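Local coordinates for GTP-binding protein (Pyrococcus horikoshii, PDB 1WXQ) that probably binds GTP and may hydrolyse nucleoside triphosphates, as expected of an Obg-like P-loop GTPase that also carries a TGS domain, at residues Asp139-Ile142 with Tyr143-Ser147; Glu179-Val182 with Trp183-Met186; Ala207-Ile210 with Arg211-Lys215; Arg237-Lys241 with Arg242-Val246. All coordinates share one frame; numbering follows the deposited sequence.

Contact 1: residues Asp139-Ile142 with Tyr143-Ser147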
loop_
_atom_site.group_PDB
_atom_site.type_symbol
_atom_site.label_atom_id
_atom_site.label_comp_id
_atom_site.label_asym_id
_atom_site.label_seq_id
_atom_site.Cartn_x
_atom_site.Cartn_y
_atom_site.Cartn_z
ATOM N N ASP A 139 -2.761 17.325 0.626
ATOM C CA ASP A 139 -1.649 18.249 0.752
ATOM C C ASP A 139 -1.951 19.389 1.699
ATOM O O ASP A 139 -1.154 19.683 2.578
ATOM C CB ASP A 139 -1.277 18.808 -0.613
ATOM C CG ASP A 139 -0.304 17.920 -1.346
ATOM O OD1 ASP A 139 -0.192 16.728 -0.965
ATOM O OD2 ASP A 139 0.348 18.408 -2.298
ATOM N N TYR A 140 -3.098 20.037 1.536
ATOM C CA TYR A 140 -3.419 21.147 2.415
ATOM C C TYR A 140 -3.787 20.695 3.816
ATOM O O TYR A 140 -3.549 21.410 4.790
ATOM C CB TYR A 140 -4.518 22.009 1.796
ATOM C CG TYR A 140 -3.938 22.870 0.710
ATOM C CD1 TYR A 140 -3.449 22.299 -0.463
ATOM C CD2 TYR A 140 -3.762 24.242 0.900
ATOM C CE1 TYR A 140 -2.794 23.068 -1.418
ATOM C CE2 TYR A 140 -3.103 25.020 -0.050
ATOM C CZ TYR A 140 -2.622 24.433 -1.201
ATOM O OH TYR A 140 -1.957 25.208 -2.133
ATOM N N TRP A 141 -4.333 19.489 3.930
ATOM C CA TRP A 141 -4.704 18.945 5.243
ATOM C C TRP A 141 -3.462 18.855 6.187
ATOM O O TRP A 141 -3.516 19.315 7.327
ATOM C CB TRP A 141 -5.395 17.607 5.028
ATOM C CG TRP A 141 -5.416 16.725 6.244
ATOM C CD1 TRP A 141 -5.899 17.036 7.484
ATOM C CD2 TRP A 141 -4.923 15.376 6.331
ATOM N NE1 TRP A 141 -5.736 15.965 8.339
ATOM C CE2 TRP A 141 -5.144 14.935 7.660
ATOM C CE3 TRP A 141 -4.321 14.497 5.413
ATOM C CZ2 TRP A 141 -4.782 13.656 8.096
ATOM C CZ3 TRP A 141 -3.957 13.215 5.850
ATOM C CH2 TRP A 141 -4.192 12.811 7.181
ATOM N N ILE A 142 -2.392 18.219 5.675
ATOM C CA ILE A 142 -1.072 18.112 6.286
ATOM C C ILE A 142 -0.454 19.491 6.520
ATOM O O ILE A 142 0.112 19.787 7.563
ATOM C CB ILE A 142 -0.178 17.292 5.354
ATOM C CG1 ILE A 142 -0.921 16.044 4.873
ATOM C CG2 ILE A 142 1.081 16.829 6.111
ATOM C CD1 ILE A 142 0.036 14.935 4.429
ATOM N N TYR A 143 -0.543 20.335 5.476
ATOM C CA TYR A 143 -0.004 21.685 5.593
ATOM C C TYR A 143 -0.693 22.467 6.713
ATOM O O TYR A 143 -0.070 23.201 7.467
ATOM C CB TYR A 143 -0.209 22.392 4.253
ATOM C CG TYR A 143 -0.142 23.867 4.437
ATOM C CD1 TYR A 143 1.091 24.490 4.603
ATOM C CD2 TYR A 143 -1.302 24.640 4.369
ATOM C CE1 TYR A 143 1.168 25.873 4.681
ATOM C CE2 TYR A 143 -1.226 26.022 4.456
ATOM C CZ TYR A 143 0.002 26.637 4.614
ATOM O OH TYR A 143 0.091 28.016 4.667
ATOM N N GLY A 144 -2.010 22.388 6.835
ATOM C CA GLY A 144 -2.689 23.157 7.848
ATOM C C GLY A 144 -2.251 22.722 9.236
ATOM O O GLY A 144 -2.128 23.551 10.130
ATOM N N ILE A 145 -2.007 21.425 9.426
ATOM C CA ILE A 145 -1.592 20.953 10.736
ATOM C C ILE A 145 -0.245 21.553 11.134
ATOM O O ILE A 145 -0.037 21.877 12.295
ATOM C CB ILE A 145 -1.530 19.426 10.786
ATOM C CG1 ILE A 145 -2.934 18.857 10.585
ATOM C CG2 ILE A 145 -0.976 18.972 12.128
ATOM C CD1 ILE A 145 -3.001 17.330 10.658
ATOM N N LEU A 146 0.651 21.721 10.166
ATOM C CA LEU A 146 1.967 22.314 10.410
ATOM C C LEU A 146 1.896 23.836 10.537
ATOM O O LEU A 146 2.427 24.421 11.476
ATOM C CB LEU A 146 2.911 21.976 9.254
ATOM C CG LEU A 146 3.273 20.502 9.086
ATOM C CD1 LEU A 146 3.790 20.255 7.692
ATOM C CD2 LEU A 146 4.308 20.105 10.143
ATOM N N SER A 147 1.239 24.459 9.563
ATOM C CA SER A 147 1.095 25.908 9.469
ATOM C C SER A 147 0.362 26.536 10.655
ATOM O O SER A 147 0.846 27.493 11.264
ATOM C CB SER A 147 0.381 26.233 8.154
ATOM O OG SER A 147 0.768 27.498 7.670
#

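Contact 2: residues Glu179-Val182 with Trp183-Met186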
loop_
_atom_site.group_PDB
_atom_site.type_symbol
_atom_site.label_atom_id
_atom_site.label_comp_id
_atom_site.label_asym_id
_atom_site.label_seq_id
_atom_site.Cartn_x
_atom_site.Cartn_y
_atom_site.Cartn_z
ATOM N N GLU A 179 10.337 9.865 12.128
ATOM C CA GLU A 179 11.311 10.894 12.276
ATOM C C GLU A 179 12.254 10.751 11.085
ATOM O O GLU A 179 12.959 11.696 10.763
ATOM C CB GLU A 179 12.107 10.704 13.553
ATOM C CG GLU A 179 13.123 11.811 13.727
ATOM C CD GLU A 179 13.927 11.680 15.005
ATOM O OE1 GLU A 179 13.317 11.456 16.084
ATOM O OE2 GLU A 179 15.170 11.812 14.928
ATOM N N ASN A 180 12.296 9.577 10.447
ATOM C CA ASN A 180 13.174 9.390 9.289
ATOM C C ASN A 180 12.548 10.029 8.063
ATOM O O ASN A 180 13.256 10.579 7.224
ATOM C CB ASN A 180 13.436 7.905 9.006
ATOM C CG ASN A 180 14.121 7.676 7.662
ATOM O OD1 ASN A 180 13.573 7.016 6.770
ATOM N ND2 ASN A 180 15.320 8.225 7.509
ATOM N N ASP A 181 11.221 9.960 7.964
ATOM C CA ASP A 181 10.525 10.545 6.817
ATOM C C ASP A 181 10.744 12.053 6.863
ATOM O O ASP A 181 10.997 12.694 5.840
ATOM C CB ASP A 181 9.015 10.241 6.854
ATOM C CG ASP A 181 8.706 8.750 6.870
ATOM O OD1 ASP A 181 9.374 7.984 6.148
ATOM O OD2 ASP A 181 7.778 8.337 7.597
ATOM N N VAL A 182 10.655 12.608 8.068
ATOM C CA VAL A 182 10.847 14.033 8.274
ATOM C C VAL A 182 12.273 14.415 7.910
ATOM O O VAL A 182 12.506 15.402 7.212
ATOM C CB VAL A 182 10.599 14.429 9.745
ATOM C CG1 VAL A 182 10.916 15.882 9.943
ATOM C CG2 VAL A 182 9.155 14.132 10.139
ATOM N N TRP A 183 13.233 13.628 8.378
ATOM C CA TRP A 183 14.631 13.914 8.091
ATOM C C TRP A 183 14.906 14.015 6.584
ATOM O O TRP A 183 15.554 14.944 6.116
ATOM C CB TRP A 183 15.534 12.827 8.705
ATOM C CG TRP A 183 16.960 13.214 8.648
ATOM C CD1 TRP A 183 17.637 13.977 9.556
ATOM C CD2 TRP A 183 17.851 13.016 7.549
ATOM N NE1 TRP A 183 18.893 14.282 9.085
ATOM C CE2 TRP A 183 19.051 13.704 7.852
ATOM C CE3 TRP A 183 17.753 12.332 6.331
ATOM C CZ2 TRP A 183 20.142 13.729 6.981
ATOM C CZ3 TRP A 183 18.839 12.358 5.463
ATOM C CH2 TRP A 183 20.018 13.054 5.796
ATOM N N GLU A 184 14.415 13.042 5.832
ATOM C CA GLU A 184 14.614 12.990 4.390
ATOM C C GLU A 184 13.938 14.118 3.649
ATOM O O GLU A 184 14.538 14.735 2.778
ATOM C CB GLU A 184 14.087 11.673 3.820
ATOM C CG GLU A 184 14.741 10.436 4.377
ATOM C CD GLU A 184 14.100 9.177 3.837
ATOM O OE1 GLU A 184 12.860 9.198 3.660
ATOM O OE2 GLU A 184 14.818 8.173 3.604
ATOM N N ALA A 185 12.678 14.371 3.976
ATOM C CA ALA A 185 11.933 15.421 3.303
ATOM C C ALA A 185 12.691 16.731 3.435
ATOM O O ALA A 185 12.956 17.419 2.446
ATOM C CB ALA A 185 10.550 15.540 3.912
HETATM N N MSE A 186 13.054 17.062 4.666
HETATM C CA MSE A 186 13.786 18.287 4.927
HETATM C C MSE A 186 15.077 18.318 4.132
HETATM O O MSE A 186 15.398 19.312 3.467
HETATM C CB MSE A 186 14.114 18.395 6.408
HETATM C CG MSE A 186 12.931 18.682 7.281
HETATM SE SE MSE A 186 13.534 18.950 9.083
HETATM C CE MSE A 186 15.062 20.077 8.727
#

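Contact 3: residues Ala207-Ile210 with Arg211-Lys215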
loop_
_atom_site.group_PDB
_atom_site.type_symbol
_atom_site.label_atom_id
_atom_site.label_comp_id
_atom_site.label_asym_id
_atom_site.label_seq_id
_atom_site.Cartn_x
_atom_site.Cartn_y
_atom_site.Cartn_z
ATOM N N ALA A 207 4.884 19.810 3.091
ATOM C CA ALA A 207 3.664 19.024 3.249
ATOM C C ALA A 207 3.483 18.068 2.069
ATOM O O ALA A 207 3.229 16.882 2.259
ATOM C CB ALA A 207 2.433 19.948 3.369
ATOM N N SER A 208 3.620 18.595 0.856
ATOM C CA SER A 208 3.460 17.793 -0.345
ATOM C C SER A 208 4.461 16.641 -0.355
ATOM O O SER A 208 4.117 15.514 -0.716
ATOM C CB SER A 208 3.644 18.662 -1.607
ATOM O OG SER A 208 2.567 19.589 -1.770
ATOM N N GLU A 209 5.691 16.921 0.058
ATOM C CA GLU A 209 6.704 15.891 0.069
ATOM C C GLU A 209 6.346 14.788 1.054
ATOM O O GLU A 209 6.667 13.624 0.832
ATOM C CB GLU A 209 8.063 16.487 0.418
ATOM C CG GLU A 209 9.210 15.489 0.299
ATOM C CD GLU A 209 9.139 14.627 -0.959
ATOM O OE1 GLU A 209 8.910 15.172 -2.065
ATOM O OE2 GLU A 209 9.327 13.397 -0.829
ATOM N N ILE A 210 5.670 15.150 2.138
ATOM C CA ILE A 210 5.274 14.178 3.151
ATOM C C ILE A 210 4.170 13.287 2.619
ATOM O O ILE A 210 4.182 12.074 2.841
ATOM C CB ILE A 210 4.795 14.884 4.437
ATOM C CG1 ILE A 210 5.997 15.460 5.185
ATOM C CG2 ILE A 210 4.065 13.921 5.326
ATOM C CD1 ILE A 210 7.004 14.392 5.579
ATOM N N ARG A 211 3.222 13.897 1.906
ATOM C CA ARG A 211 2.104 13.168 1.331
ATOM C C ARG A 211 2.633 12.113 0.375
ATOM O O ARG A 211 2.264 10.950 0.460
ATOM C CB ARG A 211 1.172 14.130 0.580
ATOM C CG ARG A 211 -0.008 13.461 -0.110
ATOM C CD ARG A 211 0.296 13.108 -1.560
ATOM N NE ARG A 211 0.610 14.311 -2.324
ATOM C CZ ARG A 211 0.888 14.341 -3.627
ATOM N NH1 ARG A 211 0.891 13.227 -4.343
ATOM N NH2 ARG A 211 1.177 15.496 -4.215
ATOM N N ARG A 212 3.511 12.542 -0.526
ATOM C CA ARG A 212 4.100 11.669 -1.531
ATOM C C ARG A 212 4.694 10.397 -0.940
ATOM O O ARG A 212 4.635 9.336 -1.553
ATOM C CB ARG A 212 5.181 12.420 -2.304
ATOM C CG ARG A 212 4.865 12.708 -3.778
ATOM C CD ARG A 212 6.158 13.147 -4.447
ATOM N NE ARG A 212 7.258 12.410 -3.823
ATOM C CZ ARG A 212 8.547 12.731 -3.910
ATOM N NH1 ARG A 212 8.935 13.795 -4.611
ATOM N NH2 ARG A 212 9.448 11.989 -3.267
ATOM N N VAL A 213 5.263 10.515 0.252
ATOM C CA VAL A 213 5.885 9.384 0.926
ATOM C C VAL A 213 4.982 8.675 1.940
ATOM O O VAL A 213 5.065 7.454 2.081
ATOM C CB VAL A 213 7.183 9.834 1.646
ATOM C CG1 VAL A 213 7.762 8.689 2.439
ATOM C CG2 VAL A 213 8.197 10.321 0.630
ATOM N N ASN A 214 4.123 9.444 2.621
ATOM C CA ASN A 214 3.207 8.948 3.670
ATOM C C ASN A 214 1.818 8.560 3.164
ATOM O O ASN A 214 1.121 7.757 3.778
ATOM C CB ASN A 214 3.084 10.021 4.771
ATOM C CG ASN A 214 2.120 9.636 5.896
ATOM O OD1 ASN A 214 0.918 9.879 5.811
ATOM N ND2 ASN A 214 2.656 9.043 6.964
ATOM N N LYS A 215 1.407 9.138 2.048
ATOM C CA LYS A 215 0.110 8.816 1.486
ATOM C C LYS A 215 0.257 8.511 0.004
ATOM O O LYS A 215 -0.420 9.079 -0.832
ATOM C CB LYS A 215 -0.856 9.970 1.729
ATOM C CG LYS A 215 -1.236 10.110 3.205
ATOM C CD LYS A 215 -1.977 8.865 3.699
ATOM C CE LYS A 215 -2.287 8.896 5.192
ATOM N NZ LYS A 215 -1.144 8.464 6.045
#

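Contact 4: residues Arg237-Lys241 with Arg242-Val246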
loop_
_atom_site.group_PDB
_atom_site.type_symbol
_atom_site.label_atom_id
_atom_site.label_comp_id
_atom_site.label_asym_id
_atom_site.label_seq_id
_atom_site.Cartn_x
_atom_site.Cartn_y
_atom_site.Cartn_z
ATOM N N ARG A 237 -0.864 7.151 -19.359
ATOM C CA ARG A 237 0.274 7.945 -19.817
ATOM C C ARG A 237 0.446 9.262 -19.083
ATOM O O ARG A 237 1.523 9.555 -18.571
ATOM C CB ARG A 237 0.151 8.235 -21.315
ATOM C CG ARG A 237 0.467 7.061 -22.214
ATOM C CD ARG A 237 1.960 6.852 -22.397
ATOM N NE ARG A 237 2.198 6.017 -23.572
ATOM C CZ ARG A 237 2.116 4.691 -23.578
ATOM N NH1 ARG A 237 1.813 4.034 -22.461
ATOM N NH2 ARG A 237 2.305 4.023 -24.705
ATOM N N GLU A 238 -0.618 10.052 -19.048
ATOM C CA GLU A 238 -0.587 11.357 -18.408
ATOM C C GLU A 238 -0.153 11.246 -16.945
ATOM O O GLU A 238 0.792 11.906 -16.510
ATOM C CB GLU A 238 -1.976 12.003 -18.511
ATOM C CG GLU A 238 -2.028 13.497 -18.252
ATOM C CD GLU A 238 -3.452 14.051 -18.339
ATOM O OE1 GLU A 238 -4.204 13.673 -19.272
ATOM O OE2 GLU A 238 -3.824 14.875 -17.477
ATOM N N GLU A 239 -0.829 10.384 -16.196
ATOM C CA GLU A 239 -0.532 10.205 -14.786
ATOM C C GLU A 239 0.755 9.463 -14.429
ATOM O O GLU A 239 1.331 9.714 -13.375
ATOM C CB GLU A 239 -1.724 9.539 -14.089
ATOM C CG GLU A 239 -2.927 10.456 -13.930
ATOM C CD GLU A 239 -2.550 11.807 -13.336
ATOM O OE1 GLU A 239 -1.681 11.844 -12.437
ATOM O OE2 GLU A 239 -3.123 12.837 -13.760
ATOM N N GLU A 240 1.221 8.554 -15.281
ATOM C CA GLU A 240 2.442 7.839 -14.938
ATOM C C GLU A 240 3.647 8.770 -15.047
ATOM O O GLU A 240 4.731 8.468 -14.545
ATOM C CB GLU A 240 2.613 6.579 -15.793
ATOM C CG GLU A 240 1.500 5.520 -15.560
ATOM C CD GLU A 240 2.001 4.064 -15.640
ATOM O OE1 GLU A 240 2.768 3.731 -16.573
ATOM O OE2 GLU A 240 1.623 3.246 -14.775
ATOM N N LYS A 241 3.456 9.914 -15.691
ATOM C CA LYS A 241 4.535 10.881 -15.786
ATOM C C LYS A 241 4.559 11.673 -14.479
ATOM O O LYS A 241 5.606 12.175 -14.062
ATOM C CB LYS A 241 4.314 11.839 -16.953
ATOM C CG LYS A 241 4.775 11.312 -18.289
ATOM C CD LYS A 241 4.963 12.465 -19.256
ATOM C CE LYS A 241 5.658 12.023 -20.538
ATOM N NZ LYS A 241 6.067 13.197 -21.359
ATOM N N ARG A 242 3.397 11.769 -13.832
ATOM C CA ARG A 242 3.261 12.501 -12.571
ATOM C C ARG A 242 3.594 11.682 -11.332
ATOM O O ARG A 242 3.356 12.131 -10.214
ATOM C CB ARG A 242 1.841 13.049 -12.422
ATOM C CG ARG A 242 1.447 14.013 -13.516
ATOM C CD ARG A 242 0.040 14.582 -13.313
ATOM N NE ARG A 242 -0.043 15.501 -12.179
ATOM C CZ ARG A 242 -0.523 15.179 -10.982
ATOM N NH1 ARG A 242 -0.969 13.949 -10.749
ATOM N NH2 ARG A 242 -0.566 16.090 -10.016
ATOM N N GLY A 243 4.135 10.484 -11.521
ATOM C CA GLY A 243 4.484 9.656 -10.379
ATOM C C GLY A 243 3.352 8.788 -9.850
ATOM O O GLY A 243 3.363 8.386 -8.677
ATOM N N TYR A 244 2.380 8.495 -10.712
ATOM C CA TYR A 244 1.239 7.664 -10.339
ATOM C C TYR A 244 1.144 6.391 -11.161
ATOM O O TYR A 244 1.332 6.410 -12.374
ATOM C CB TYR A 244 -0.069 8.425 -10.523
ATOM C CG TYR A 244 -0.415 9.369 -9.405
ATOM C CD1 TYR A 244 -0.745 8.888 -8.131
ATOM C CD2 TYR A 244 -0.443 10.743 -9.623
ATOM C CE1 TYR A 244 -1.098 9.756 -7.106
ATOM C CE2 TYR A 244 -0.789 11.623 -8.606
ATOM C CZ TYR A 244 -1.119 11.127 -7.348
ATOM O OH TYR A 244 -1.480 11.998 -6.338
ATOM N N ILE A 245 0.850 5.286 -10.488
ATOM C CA ILE A 245 0.663 4.005 -11.150
ATOM C C ILE A 245 -0.833 3.874 -11.457
ATOM O O ILE A 245 -1.659 3.960 -10.550
ATOM C CB ILE A 245 1.066 2.844 -10.231
ATOM C CG1 ILE A 245 2.576 2.882 -9.991
ATOM C CG2 ILE A 245 0.595 1.522 -10.830
ATOM C CD1 ILE A 245 3.071 1.796 -9.044
ATOM N N VAL A 246 -1.189 3.669 -12.722
ATOM C CA VAL A 246 -2.603 3.539 -13.079
ATOM C C VAL A 246 -2.958 2.229 -13.743
ATOM O O VAL A 246 -2.387 1.872 -14.763
ATOM C CB VAL A 246 -3.067 4.630 -14.043
ATOM C CG1 VAL A 246 -4.526 4.403 -14.381
ATOM C CG2 VAL A 246 -2.863 5.991 -13.431
#

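Contact 1: residues Asp139-Ile142 with Tyr143-Ser147
Tyr140 O takes the amide of the residue four further on, with Gly144 N 2.7 Å away, the shortest of four successive i to i+4 bonds along the last turns of helix 127-147. Before it in the series, Tyr143 N donates to Asp139 O; after it, Ile145 N reaches Trp141 O only weakly at 3.3 Å, and Leu146 N closes on Ile142 O.

Trp141 and Ile145 lie alongside each other and point the same way, the Ile145 CD1 methyl approaching the indole obliquely, 3.8 Å from Trp141 NE1. The phenol rings of Tyr140 and Tyr143 are also oblique, their centroids 6.0 Å apart and their planes at 68°, and they meet at one corner, CD2 of Tyr140 to CD2 of Tyr143 at 4.3 Å. With CG anti to the backbone N (chi1 160°), Tyr143 carries its ring outward and toward the C-terminal end, where Ser147 CB lies 3.5 Å above one face, near the rim. Gln200 OE1 is hydrogen-bonded to both Tyr143 OH and Ser147 OG.

The chemistry divides accordingly: backbone bonds hold the helix, loose apolar contacts line its flank, and polar ends turn to helix 200-214, where the Asp139 carboxylate is hydrogen-bonded to Ser208 OG and salt-bridged to Arg211.

Contact 2: residues Glu179-Val182 with Trp183-Met186
Four consecutive i to i+4 amide bonds make the 179-186 backbone a regular alpha-helix, from Trp183 N to Glu179 O at 3.1 Å through to Met186 N to Val182 O, the straightest of the set at 171°.

Among the side chains, those of Asn180 and Glu184 pass at an angle one turn apart, amide and carboxylate planes 57° apart. Asn180 OD1 lies 3.6 Å from Glu184 OE2, a loose approach of two oxygens, and Glu184 CG packs against the carbonyl oxygen of Asn180. Asp181 adds a second acid nearby: its OD1 is 4.5 Å from Glu184 OE1, a proximity of like charges that would probably be mildly unfavourable. Its other oxygen, OD2, accepts the amide of Asn178, just before the helix. On another flank Val182 and Met186, a selenomethionine, run side by side, with Val182 CG1 4.1 Å from Met186 SE. The first torsion of Met186, with CG anti to the carbonyl carbon (chi1 -71°), brings its chain alongside the valine.

Helix 179-188 is wedged between two others: Glu179, Trp183 and Met186 touch helix 164-171, while Asp181, Ala185 and Met186 pack on helix 200-214. Val182 meets Val177 in the preceding loop.

Contact 3: residues Ala207-Ile210 with Arg211-Lys215
This is a contact along the C-terminal end of an alpha-helix, helix 200-214, which leads into parallel strand 217-222 of the P-loop GTPase sheet. Glu209 and Arg212, three residues apart, form its salt bridge, with Glu209 OE2 2.8 Å from Arg212 NH2. The oxygen sits over a face of the guanidinium, and the two planar groups are almost perpendicular at 82°, so attraction between charges carries the pair and no N-H points at the oxygen. A bend at chi2 (44°) turns the Glu209 carboxylate toward the C-terminal end of the helix, over Arg212. Lys188 lies near both, as a long, weak ion pair for Glu209.

Backbone bonding changes towards the end. Arg211 N and Arg212 N each donate to the carbonyl four residues back, but Val213 N is shared weakly between Glu209 O and Ile210 O. Ile210 O also takes Asn214 N. Arg211 NH1 forms a salt bridge with Glu135 of helix 127-147, beside its bridge to Asp139.

Lys215 is the first residue beyond helical geometry. Carbonyl oxygens of Arg100, Ala102 and Ile175, with those of Asn214, surround its ammonium, more acceptors than three N-H can serve singly. The side chains of Ile210 and Asn214 pass at an angle, Ile210 CG2 4.1 Å from Asn214 CB, and Val213 CG2 lies 3.6 Å from Glu209 OE2.

Contact 4: residues Arg237-Lys241 with Arg242-Val246
Glu239 and Arg242 carry the ionic part of this turn from helix into strand. Their side chains run alongside and point the same way, and Arg242 NH1 donates to Glu239 OE1 at 2.8 Å. The acceptor uses its syn lone pair and lies close to the guanidinium plane, which makes this a directed salt bridge. Bends at chi2 of Glu239 (-49°) and chi3 of Arg242 (70°) bring the charged ends together. Both charged groups also border the Tyr244 ring: its CD2 is 3.3 Å from Glu239 OE1, and Arg242 NH1 sits at the ring edge, in its plane. Arg242 NH2 forms a salt bridge with Glu135 OE1 of helix 127-147, and Tyr244 OH is hydrogen-bonded to Glu135 OE2.

Backbone hydrogen bonds converge on a single carbonyl. Glu239 O accepts Tyr244 N at 3.1 Å and, weakly, Arg242 N, while Gly243 takes a positive phi (86°), backbone angles at which a glycine fits without crowding the carbonyl O of Arg242. A CA-H...O contact joins Glu240 CA to Tyr244 O.

Apolar packing completes the turn. Val246 points toward the helix and sets CG2 3.8 Å from Glu239 CB; Ile219 and Ala221 of strand 217-222 lie against the same valine.

Helix 229-241 thus turns into strand 245-249, which pairs in parallel with strand 217-222: the second half of a beta-alpha-beta crossover, as in P-loop GTPase domains.

In the fold
From the N terminus the four contacts come in series, each local to one stretch, so none closes a long loop and none nests within or crosses another. Contact 1 lies at the end of helix 127-147, contact 2 on helix 179-188, and contact 3 at the end of helix 200-214, which brings the chain back between the first two. There contact 3 is bound to contact 1 by polar groups and to contact 2 by packing, whereas contacts 1 and 2 do not touch. Contact 4 closes the tight turn after helix 229-241 and meets contact 3 where Arg211 approaches Tyr244. Contacts 1 to 3 tie three helices together, and contact 4 joins helix 229-241 to strand 245-249.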